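Nicotinate-nucleotide pyrophosphorylase (Francisella tularensis subsp. tularensis, PDB 3TQV) probably catalyses the decarboxylating transfer of a phosphoribosyl group from phosphoribosyl pyrophosphate to quinolinate, giving nicotinate mononucleotide, carbon dioxide and diphosphate on the route to NAD. Local coordinates at residues Glu55-Ala64 and Phe113-Thr122; Asn7-Pro15 and Lys153-His164. All blocks are in the same frame, centred on the assembly; numbering follows the deposited sequence.

Contact 1. Residues Glu55-Ala64 and Phe113-Thr122; sequences EMILCGQDFA and FIQMLSGTAT
Ile-57 and Cys-59 are hydrogen-bonded through their backbone N-H groups to hydroxyls of helix 100-130, the long helix of the quinolinate phosphoribosyltransferase fold that runs from the N-terminal domain into the barrel domain. Ile-57 N donates to Thr-122 OG1 at 2.9 Å, nearly straight at 165°, and Cys-59 N donates to Ser-118 OG at 3.0 Å. The two acceptors lie one helical turn apart, so segment 55-64 follows the helix. A chi1 of -54° turns Thr-122 OG1 back to donate to Ser-118 O at 2.6 Å, leaving it to accept from Ile-57 N; Ser-118 O also takes Thr-122 N, from the opposite face of its plane.

The bent selenomethionine chain of Met-56 brings CE to 3.6 Å from Ser-118 CB, and Leu-58 CD1 meets Ile-114 CG2. Gly-60, the N-cap of helix 61-71, has a positive phi that suits glycine, and Ile-114 CD1 packs on its carbonyl. The Phe-63 and Phe-113 rings are nearly parallel (12°) but displaced, centroids 4.8 Å apart; Phe-63 CB sits over the Phe-113 face. Phe-63 also reaches Val-19 and Leu-22 of helix 16-31. On the same side of its ring as Phe-113, Phe-63 CE2 lies 3.5 Å from Leu-117 CD1, approached obliquely.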
loop_
_atom_site.group_PDB
_atom_site.type_symbol
_atom_site.label_atom_id
_atom_site.label_comp_id
_atom_site.label_asym_id
_atom_site.label_seq_id
_atom_site.Cartn_x
_atom_site.Cartn_y
_atom_site.Cartn_z
ATOM N N GLU B 55 -4.912 -18.816 -4.043
ATOM C CA GLU B 55 -5.697 -18.406 -5.204
ATOM C C GLU B 55 -5.666 -16.893 -5.304
ATOM O O GLU B 55 -5.640 -16.194 -4.285
ATOM C CB GLU B 55 -7.134 -18.903 -5.075
ATOM C CG GLU B 55 -8.006 -18.737 -6.312
ATOM C CD GLU B 55 -9.381 -19.364 -6.110
ATOM O OE1 GLU B 55 -10.382 -18.621 -6.057
ATOM O OE2 GLU B 55 -9.445 -20.605 -5.987
HETATM N N MSE B 56 -5.666 -16.378 -6.529
HETATM C CA MSE B 56 -5.434 -14.958 -6.710
HETATM C C MSE B 56 -5.819 -14.481 -8.089
HETATM O O MSE B 56 -5.857 -15.261 -9.031
HETATM C CB MSE B 56 -3.961 -14.658 -6.468
HETATM C CG MSE B 56 -3.039 -15.405 -7.407
HETATM SE SE MSE B 56 -2.093 -14.215 -8.632
HETATM C CE MSE B 56 -0.690 -13.562 -7.457
ATOM N N ILE B 57 -6.113 -13.183 -8.185
ATOM C CA ILE B 57 -6.270 -12.499 -9.468
ATOM C C ILE B 57 -4.971 -11.790 -9.798
ATOM O O ILE B 57 -4.591 -10.831 -9.130
ATOM C CB ILE B 57 -7.409 -11.468 -9.448
ATOM C CG1 ILE B 57 -8.737 -12.122 -9.041
ATOM C CG2 ILE B 57 -7.550 -10.818 -10.815
ATOM C CD1 ILE B 57 -9.230 -13.198 -10.024
ATOM N N LEU B 58 -4.284 -12.278 -10.821
ATOM C CA LEU B 58 -3.015 -11.715 -11.242
ATOM C C LEU B 58 -3.137 -10.292 -11.757
ATOM O O LEU B 58 -4.060 -9.947 -12.507
ATOM C CB LEU B 58 -2.381 -12.591 -12.322
ATOM C CG LEU B 58 -1.135 -12.070 -13.066
ATOM C CD1 LEU B 58 -0.032 -11.639 -12.087
ATOM C CD2 LEU B 58 -0.611 -13.133 -14.041
ATOM N N CYS B 59 -2.179 -9.475 -11.339
ATOM C CA CYS B 59 -2.016 -8.111 -11.815
ATOM C C CYS B 59 -0.551 -7.707 -11.597
ATOM O O CYS B 59 0.021 -7.931 -10.527
ATOM C CB CYS B 59 -2.979 -7.177 -11.088
ATOM S SG CYS B 59 -3.028 -5.500 -11.751
ATOM N N GLY B 60 0.078 -7.147 -12.620
ATOM C CA GLY B 60 1.473 -6.770 -12.490
ATOM C C GLY B 60 2.419 -7.172 -13.606
ATOM O O GLY B 60 3.576 -6.765 -13.587
ATOM N N GLN B 61 1.946 -7.968 -14.563
ATOM C CA GLN B 61 2.738 -8.303 -15.755
ATOM C C GLN B 61 3.624 -7.161 -16.253
ATOM O O GLN B 61 4.851 -7.299 -16.292
ATOM C CB GLN B 61 1.836 -8.779 -16.893
ATOM C CG GLN B 61 1.569 -10.282 -16.866
ATOM C CD GLN B 61 0.768 -10.764 -18.070
ATOM O OE1 GLN B 61 1.225 -11.617 -18.828
ATOM N NE2 GLN B 61 -0.431 -10.229 -18.236
ATOM N N ASP B 62 2.997 -6.043 -16.624
ATOM C CA ASP B 62 3.713 -4.863 -17.127
ATOM C C ASP B 62 4.882 -4.397 -16.267
ATOM O O ASP B 62 5.943 -4.070 -16.790
ATOM C CB ASP B 62 2.763 -3.679 -17.313
ATOM C CG ASP B 62 1.779 -3.901 -18.411
ATOM O OD1 ASP B 62 2.062 -4.746 -19.282
ATOM O OD2 ASP B 62 0.725 -3.232 -18.407
ATOM N N PHE B 63 4.676 -4.330 -14.957
ATOM C CA PHE B 63 5.753 -3.939 -14.047
ATOM C C PHE B 63 6.893 -4.953 -14.024
ATOM O O PHE B 63 8.048 -4.612 -14.276
ATOM C CB PHE B 63 5.214 -3.689 -12.627
ATOM C CG PHE B 63 4.252 -2.533 -12.545
ATOM C CD1 PHE B 63 4.710 -1.257 -12.275
ATOM C CD2 PHE B 63 2.895 -2.721 -12.766
ATOM C CE1 PHE B 63 3.843 -0.184 -12.211
ATOM C CE2 PHE B 63 2.018 -1.651 -12.694
ATOM C CZ PHE B 63 2.500 -0.376 -12.415
ATOM N N ALA B 64 6.563 -6.199 -13.714
ATOM C CA ALA B 64 7.550 -7.272 -13.729
ATOM C C ALA B 64 8.357 -7.203 -15.015
ATOM O O ALA B 64 9.581 -7.167 -14.984
ATOM C CB ALA B 64 6.869 -8.596 -13.617
ATOM N N PHE B 113 5.726 -5.984 -6.710
ATOM C CA PHE B 113 4.671 -5.412 -7.539
ATOM C C PHE B 113 3.493 -6.368 -7.744
ATOM O O PHE B 113 2.329 -5.956 -7.690
ATOM C CB PHE B 113 5.211 -4.941 -8.885
ATOM C CG PHE B 113 5.811 -3.566 -8.850
ATOM C CD1 PHE B 113 7.180 -3.398 -8.814
ATOM C CD2 PHE B 113 5.004 -2.446 -8.875
ATOM C CE1 PHE B 113 7.730 -2.151 -8.812
ATOM C CE2 PHE B 113 5.557 -1.184 -8.874
ATOM C CZ PHE B 113 6.918 -1.033 -8.839
ATOM N N ILE B 114 3.787 -7.640 -7.972
ATOM C CA ILE B 114 2.713 -8.604 -8.157
ATOM C C ILE B 114 1.948 -8.767 -6.847
ATOM O O ILE B 114 0.724 -8.722 -6.841
ATOM C CB ILE B 114 3.227 -9.974 -8.664
ATOM C CG1 ILE B 114 4.320 -9.785 -9.707
ATOM C CG2 ILE B 114 2.105 -10.771 -9.272
ATOM C CD1 ILE B 114 3.966 -8.800 -10.768
ATOM N N GLN B 115 2.670 -8.944 -5.741
ATOM C CA GLN B 115 2.054 -9.090 -4.417
ATOM C C GLN B 115 0.973 -8.069 -4.209
ATOM O O GLN B 115 -0.126 -8.367 -3.746
ATOM C CB GLN B 115 3.067 -8.770 -3.334
ATOM C CG GLN B 115 3.951 -9.876 -2.922
ATOM C CD GLN B 115 4.999 -9.373 -1.977
ATOM O OE1 GLN B 115 5.011 -8.191 -1.607
ATOM N NE2 GLN B 115 5.895 -10.258 -1.580
HETATM N N MSE B 116 1.345 -6.838 -4.515
HETATM C CA MSE B 116 0.554 -5.689 -4.179
HETATM C C MSE B 116 -0.654 -5.593 -5.091
HETATM O O MSE B 116 -1.800 -5.631 -4.632
HETATM C CB MSE B 116 1.414 -4.445 -4.313
HETATM C CG MSE B 116 0.747 -3.206 -3.796
HETATM SE SE MSE B 116 1.553 -1.647 -4.586
HETATM C CE MSE B 116 0.162 -0.362 -4.129
ATOM N N LEU B 117 -0.384 -5.482 -6.386
ATOM C CA LEU B 117 -1.430 -5.271 -7.375
ATOM C C LEU B 117 -2.365 -6.458 -7.470
ATOM O O LEU B 117 -3.572 -6.289 -7.627
ATOM C CB LEU B 117 -0.817 -4.948 -8.738
ATOM C CG LEU B 117 0.039 -3.675 -8.676
ATOM C CD1 LEU B 117 0.836 -3.457 -9.955
ATOM C CD2 LEU B 117 -0.821 -2.459 -8.342
ATOM N N SER B 118 -1.816 -7.661 -7.365
ATOM C CA SER B 118 -2.654 -8.848 -7.384
ATOM C C SER B 118 -3.456 -8.838 -6.103
ATOM O O SER B 118 -4.587 -9.324 -6.055
ATOM C CB SER B 118 -1.810 -10.116 -7.463
ATOM O OG SER B 118 -1.004 -10.121 -8.619
ATOM N N GLY B 119 -2.863 -8.281 -5.057
ATOM C CA GLY B 119 -3.570 -8.128 -3.806
ATOM C C GLY B 119 -4.817 -7.301 -4.046
ATOM O O GLY B 119 -5.946 -7.756 -3.814
ATOM N N THR B 120 -4.602 -6.079 -4.521
ATOM C CA THR B 120 -5.698 -5.200 -4.857
ATOM C C THR B 120 -6.723 -5.853 -5.769
ATOM O O THR B 120 -7.921 -5.735 -5.523
ATOM C CB THR B 120 -5.213 -3.884 -5.463
ATOM O OG1 THR B 120 -4.571 -3.117 -4.442
ATOM C CG2 THR B 120 -6.402 -3.072 -6.019
ATOM N N ALA B 121 -6.275 -6.543 -6.812
ATOM C CA ALA B 121 -7.224 -7.166 -7.749
ATOM C C ALA B 121 -8.042 -8.238 -7.052
ATOM O O ALA B 121 -9.253 -8.312 -7.217
ATOM C CB ALA B 121 -6.511 -7.738 -8.965
ATOM N N THR B 122 -7.373 -9.055 -6.251
ATOM C CA THR B 122 -8.016 -10.140 -5.509
ATOM C C THR B 122 -9.057 -9.661 -4.474
ATOM O O THR B 122 -10.103 -10.298 -4.294
ATOM C CB THR B 122 -6.939 -11.032 -4.841
ATOM O OG1 THR B 122 -6.006 -11.467 -5.845
ATOM C CG2 THR B 122 -7.554 -12.241 -4.120
#

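Contact 2. Residues Asn7-Pro15 and Lys153-His164; sequences NTDQINKVP and KYAVRCGGGFNH
Ile-11, the centre of an inverse gamma turn, brings its CA within 5.1 Å of Tyr-154 CA as the irregular segment 7-15 passes over the end of helix 149-159 and the loop that follows. With CG anti to the backbone N (chi1 179°), Tyr-154 sets CD1 and CE1 against the carbonyl oxygens of Ile-11 and Asn-12, Ile-11 O lying in the ring plane 3.3 Å from CD1; Val-14 CG2 packs against Tyr-154 CB at 3.6 Å. Ile-11 CG1 packs against Lys-153 CB, whose amine turns away to a salt bridge with Asp-140.

Gln-10 folds back at chi2 (-58°), so that its amide links both segments. Its OE1 accepts from Asn-163 N at 2.8 Å, on a lone pair, while its NE2 donates to Thr-8 O. Arg-157 crosses Gln-10 at about a right angle; its NE makes a weak bond to Asn-12 OD1, and its NH1 donates to Gly-161 O at 3.0 Å, bracing the loop beyond the Schellman motif at Gly-160.

The N-terminal segment lies across helix 149-159 just before helix 16-31: Ile-11 and Pro-15 touch Leu-150, Tyr-154 OH bonds to Asp-83, and Phe-162 pairs by backbone with Leu-138 of strand 137-139.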
loop_
_atom_site.group_PDB
_atom_site.type_symbol
_atom_site.label_atom_id
_atom_site.label_comp_id
_atom_site.label_asym_id
_atom_site.label_seq_id
_atom_site.Cartn_x
_atom_site.Cartn_y
_atom_site.Cartn_z
ATOM N N ASN B 7 -20.786 7.725 -16.546
ATOM C CA ASN B 7 -19.799 6.699 -16.895
ATOM C C ASN B 7 -18.401 7.257 -17.265
ATOM O O ASN B 7 -18.227 8.061 -18.202
ATOM C CB ASN B 7 -20.368 5.746 -17.962
ATOM C CG ASN B 7 -21.688 5.093 -17.512
ATOM O OD1 ASN B 7 -22.767 5.332 -18.098
ATOM N ND2 ASN B 7 -21.612 4.291 -16.432
ATOM N N THR B 8 -17.424 6.815 -16.484
ATOM C CA THR B 8 -16.056 7.315 -16.518
ATOM C C THR B 8 -15.150 6.509 -17.455
ATOM O O THR B 8 -15.495 5.403 -17.870
ATOM C CB THR B 8 -15.477 7.331 -15.047
ATOM O OG1 THR B 8 -15.984 8.475 -14.343
ATOM C CG2 THR B 8 -13.931 7.348 -14.986
ATOM N N ASP B 9 -14.003 7.097 -17.792
ATOM C CA ASP B 9 -12.884 6.396 -18.406
ATOM C C ASP B 9 -12.428 5.210 -17.566
ATOM O O ASP B 9 -12.200 5.351 -16.362
ATOM C CB ASP B 9 -11.699 7.354 -18.525
ATOM C CG ASP B 9 -11.840 8.308 -19.685
ATOM O OD1 ASP B 9 -12.954 8.384 -20.253
ATOM O OD2 ASP B 9 -10.839 8.980 -20.025
ATOM N N GLN B 10 -12.260 4.055 -18.203
ATOM C CA GLN B 10 -11.776 2.864 -17.510
ATOM C C GLN B 10 -10.289 2.568 -17.770
ATOM O O GLN B 10 -9.841 2.522 -18.915
ATOM C CB GLN B 10 -12.633 1.645 -17.859
ATOM C CG GLN B 10 -14.128 1.852 -17.674
ATOM C CD GLN B 10 -14.516 2.241 -16.266
ATOM O OE1 GLN B 10 -14.306 1.490 -15.319
ATOM N NE2 GLN B 10 -15.097 3.429 -16.122
ATOM N N ILE B 11 -9.534 2.353 -16.693
ATOM C CA ILE B 11 -8.100 2.102 -16.789
ATOM C C ILE B 11 -7.789 0.657 -17.133
ATOM O O ILE B 11 -7.579 -0.173 -16.246
ATOM C CB ILE B 11 -7.375 2.436 -15.481
ATOM C CG1 ILE B 11 -7.854 3.791 -14.939
ATOM C CG2 ILE B 11 -5.864 2.389 -15.692
ATOM C CD1 ILE B 11 -7.925 4.904 -15.972
ATOM N N ASN B 12 -7.736 0.372 -18.426
ATOM C CA ASN B 12 -7.474 -0.979 -18.897
ATOM C C ASN B 12 -6.007 -1.223 -19.258
ATOM O O ASN B 12 -5.643 -2.271 -19.768
ATOM C CB ASN B 12 -8.429 -1.335 -20.039
ATOM C CG ASN B 12 -9.832 -1.641 -19.538
ATOM O OD1 ASN B 12 -10.003 -2.369 -18.562
ATOM N ND2 ASN B 12 -10.843 -1.075 -20.194
ATOM N N LYS B 13 -5.176 -0.234 -18.963
ATOM C CA LYS B 13 -3.732 -0.374 -19.036
ATOM C C LYS B 13 -3.109 0.827 -18.339
ATOM O O LYS B 13 -3.635 1.926 -18.420
ATOM C CB LYS B 13 -3.251 -0.443 -20.484
ATOM C CG LYS B 13 -1.736 -0.606 -20.599
ATOM C CD LYS B 13 -1.166 0.092 -21.828
ATOM C CE LYS B 13 0.350 -0.067 -21.907
ATOM N NZ LYS B 13 0.760 -1.497 -21.856
ATOM N N VAL B 14 -1.999 0.612 -17.647
ATOM C CA VAL B 14 -1.268 1.701 -17.011
ATOM C C VAL B 14 -0.278 2.278 -18.004
ATOM O O VAL B 14 0.440 1.531 -18.664
ATOM C CB VAL B 14 -0.499 1.216 -15.766
ATOM C CG1 VAL B 14 0.272 2.376 -15.102
ATOM C CG2 VAL B 14 -1.457 0.550 -14.788
ATOM N N PRO B 15 -0.233 3.613 -18.119
ATOM C CA PRO B 15 0.640 4.169 -19.159
ATOM C C PRO B 15 2.090 3.770 -18.915
ATOM O O PRO B 15 2.537 3.705 -17.763
ATOM C CB PRO B 15 0.446 5.687 -19.015
ATOM C CG PRO B 15 -0.883 5.834 -18.309
ATOM C CD PRO B 15 -0.944 4.664 -17.368
ATOM N N LYS B 153 -6.275 1.672 -10.018
ATOM C CA LYS B 153 -7.465 1.716 -10.856
ATOM C C LYS B 153 -7.422 0.516 -11.809
ATOM O O LYS B 153 -8.423 -0.161 -12.046
ATOM C CB LYS B 153 -7.493 3.023 -11.652
ATOM C CG LYS B 153 -7.632 4.292 -10.810
ATOM C CD LYS B 153 -9.047 4.448 -10.295
ATOM C CE LYS B 153 -9.261 5.742 -9.544
ATOM N NZ LYS B 153 -10.624 5.795 -8.917
ATOM N N TYR B 154 -6.235 0.254 -12.337
ATOM C CA TYR B 154 -6.022 -0.895 -13.198
ATOM C C TYR B 154 -6.276 -2.214 -12.439
ATOM O O TYR B 154 -7.003 -3.089 -12.917
ATOM C CB TYR B 154 -4.611 -0.849 -13.812
ATOM C CG TYR B 154 -4.295 -2.018 -14.695
ATOM C CD1 TYR B 154 -4.942 -2.188 -15.908
ATOM C CD2 TYR B 154 -3.354 -2.971 -14.310
ATOM C CE1 TYR B 154 -4.668 -3.268 -16.713
ATOM C CE2 TYR B 154 -3.065 -4.061 -15.116
ATOM C CZ TYR B 154 -3.731 -4.204 -16.317
ATOM O OH TYR B 154 -3.457 -5.288 -17.133
ATOM N N ALA B 155 -5.692 -2.359 -11.254
ATOM C CA ALA B 155 -5.907 -3.570 -10.472
ATOM C C ALA B 155 -7.388 -3.784 -10.238
ATOM O O ALA B 155 -7.894 -4.891 -10.354
ATOM C CB ALA B 155 -5.173 -3.490 -9.142
ATOM N N VAL B 156 -8.088 -2.716 -9.902
ATOM C CA VAL B 156 -9.492 -2.849 -9.571
ATOM C C VAL B 156 -10.269 -3.332 -10.794
ATOM O O VAL B 156 -11.099 -4.236 -10.696
ATOM C CB VAL B 156 -10.074 -1.538 -8.998
ATOM C CG1 VAL B 156 -11.574 -1.613 -8.939
ATOM C CG2 VAL B 156 -9.498 -1.264 -7.603
ATOM N N ARG B 157 -9.989 -2.743 -11.952
ATOM C CA ARG B 157 -10.558 -3.239 -13.194
ATOM C C ARG B 157 -10.182 -4.705 -13.386
ATOM O O ARG B 157 -11.047 -5.529 -13.679
ATOM C CB ARG B 157 -10.105 -2.392 -14.379
ATOM C CG ARG B 157 -10.835 -1.055 -14.502
ATOM C CD ARG B 157 -12.273 -1.246 -14.956
ATOM N NE ARG B 157 -12.300 -2.099 -16.131
ATOM C CZ ARG B 157 -13.017 -3.212 -16.237
ATOM N NH1 ARG B 157 -13.804 -3.600 -15.237
ATOM N NH2 ARG B 157 -12.953 -3.927 -17.354
ATOM N N CYS B 158 -8.905 -5.035 -13.190
ATOM C CA CYS B 158 -8.440 -6.414 -13.337
ATOM C C CYS B 158 -9.268 -7.416 -12.529
ATOM O O CYS B 158 -9.387 -8.590 -12.905
ATOM C CB CYS B 158 -6.959 -6.540 -12.973
ATOM S SG CYS B 158 -5.855 -5.983 -14.276
ATOM N N GLY B 159 -9.842 -6.947 -11.426
ATOM C CA GLY B 159 -10.561 -7.815 -10.513
ATOM C C GLY B 159 -12.070 -7.834 -10.666
ATOM O O GLY B 159 -12.747 -8.597 -9.988
ATOM N N GLY B 160 -12.616 -6.995 -11.539
ATOM C CA GLY B 160 -14.049 -7.012 -11.763
ATOM C C GLY B 160 -14.705 -5.674 -11.492
ATOM O O GLY B 160 -15.858 -5.430 -11.878
ATOM N N GLY B 161 -13.956 -4.793 -10.840
ATOM C CA GLY B 161 -14.492 -3.510 -10.438
ATOM C C GLY B 161 -14.359 -2.477 -11.529
ATOM O O GLY B 161 -13.490 -2.595 -12.378
ATOM N N PHE B 162 -15.228 -1.471 -11.502
ATOM C CA PHE B 162 -15.159 -0.373 -12.452
ATOM C C PHE B 162 -14.713 0.937 -11.769
ATOM O O PHE B 162 -14.892 1.129 -10.548
ATOM C CB PHE B 162 -16.499 -0.178 -13.183
ATOM C CG PHE B 162 -17.006 -1.412 -13.894
ATOM C CD1 PHE B 162 -16.678 -1.653 -15.222
ATOM C CD2 PHE B 162 -17.816 -2.327 -13.236
ATOM C CE1 PHE B 162 -17.145 -2.798 -15.882
ATOM C CE2 PHE B 162 -18.281 -3.457 -13.882
ATOM C CZ PHE B 162 -17.949 -3.692 -15.212
ATOM N N ASN B 163 -14.148 1.834 -12.580
ATOM C CA ASN B 163 -13.510 3.038 -12.090
ATOM C C ASN B 163 -14.453 4.219 -11.892
ATOM O O ASN B 163 -15.001 4.760 -12.844
ATOM C CB ASN B 163 -12.381 3.445 -13.036
ATOM C CG ASN B 163 -11.293 2.380 -13.154
ATOM O OD1 ASN B 163 -10.947 1.721 -12.176
ATOM N ND2 ASN B 163 -10.749 2.212 -14.357
ATOM N N HIS B 164 -14.627 4.621 -10.638
ATOM C CA HIS B 164 -15.129 5.948 -10.306
ATOM C C HIS B 164 -14.103 6.929 -10.868
ATOM O O HIS B 164 -13.098 6.509 -11.426
ATOM C CB HIS B 164 -15.224 6.079 -8.795
ATOM C CG HIS B 164 -15.869 7.342 -8.325
ATOM N ND1 HIS B 164 -17.221 7.571 -8.430
ATOM C CD2 HIS B 164 -15.350 8.430 -7.715
ATOM C CE1 HIS B 164 -17.506 8.754 -7.919
ATOM N NE2 HIS B 164 -16.389 9.293 -7.472
#

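How the contacts relate
Helix 149-159 is the common element: contact 2 covers it with the N-terminal segment, and contact 1 packs against it, the two centres lying 14 Å apart. Thr-120 CG2 meets Ala-155 CB at 3.4 Å, and Ile-57 CG2 approaches Cys-158 O at 3.6 Å. Asp-83 joins them too, bonding Gly-60 N and Tyr-154 OH through OD2. Along the chain, both segments of contact 1 fall between those of contact 2. Contact 1 is remote from the predicted substrate sites, whereas contact 2 borders them: the Lys-153 side chain is about 5 Å from that of Arg-142, and His-164, adjacent in sequence to Arg-165, has its side chain about 3 Å from a bound phosphate, probably from the crystallisation liquor.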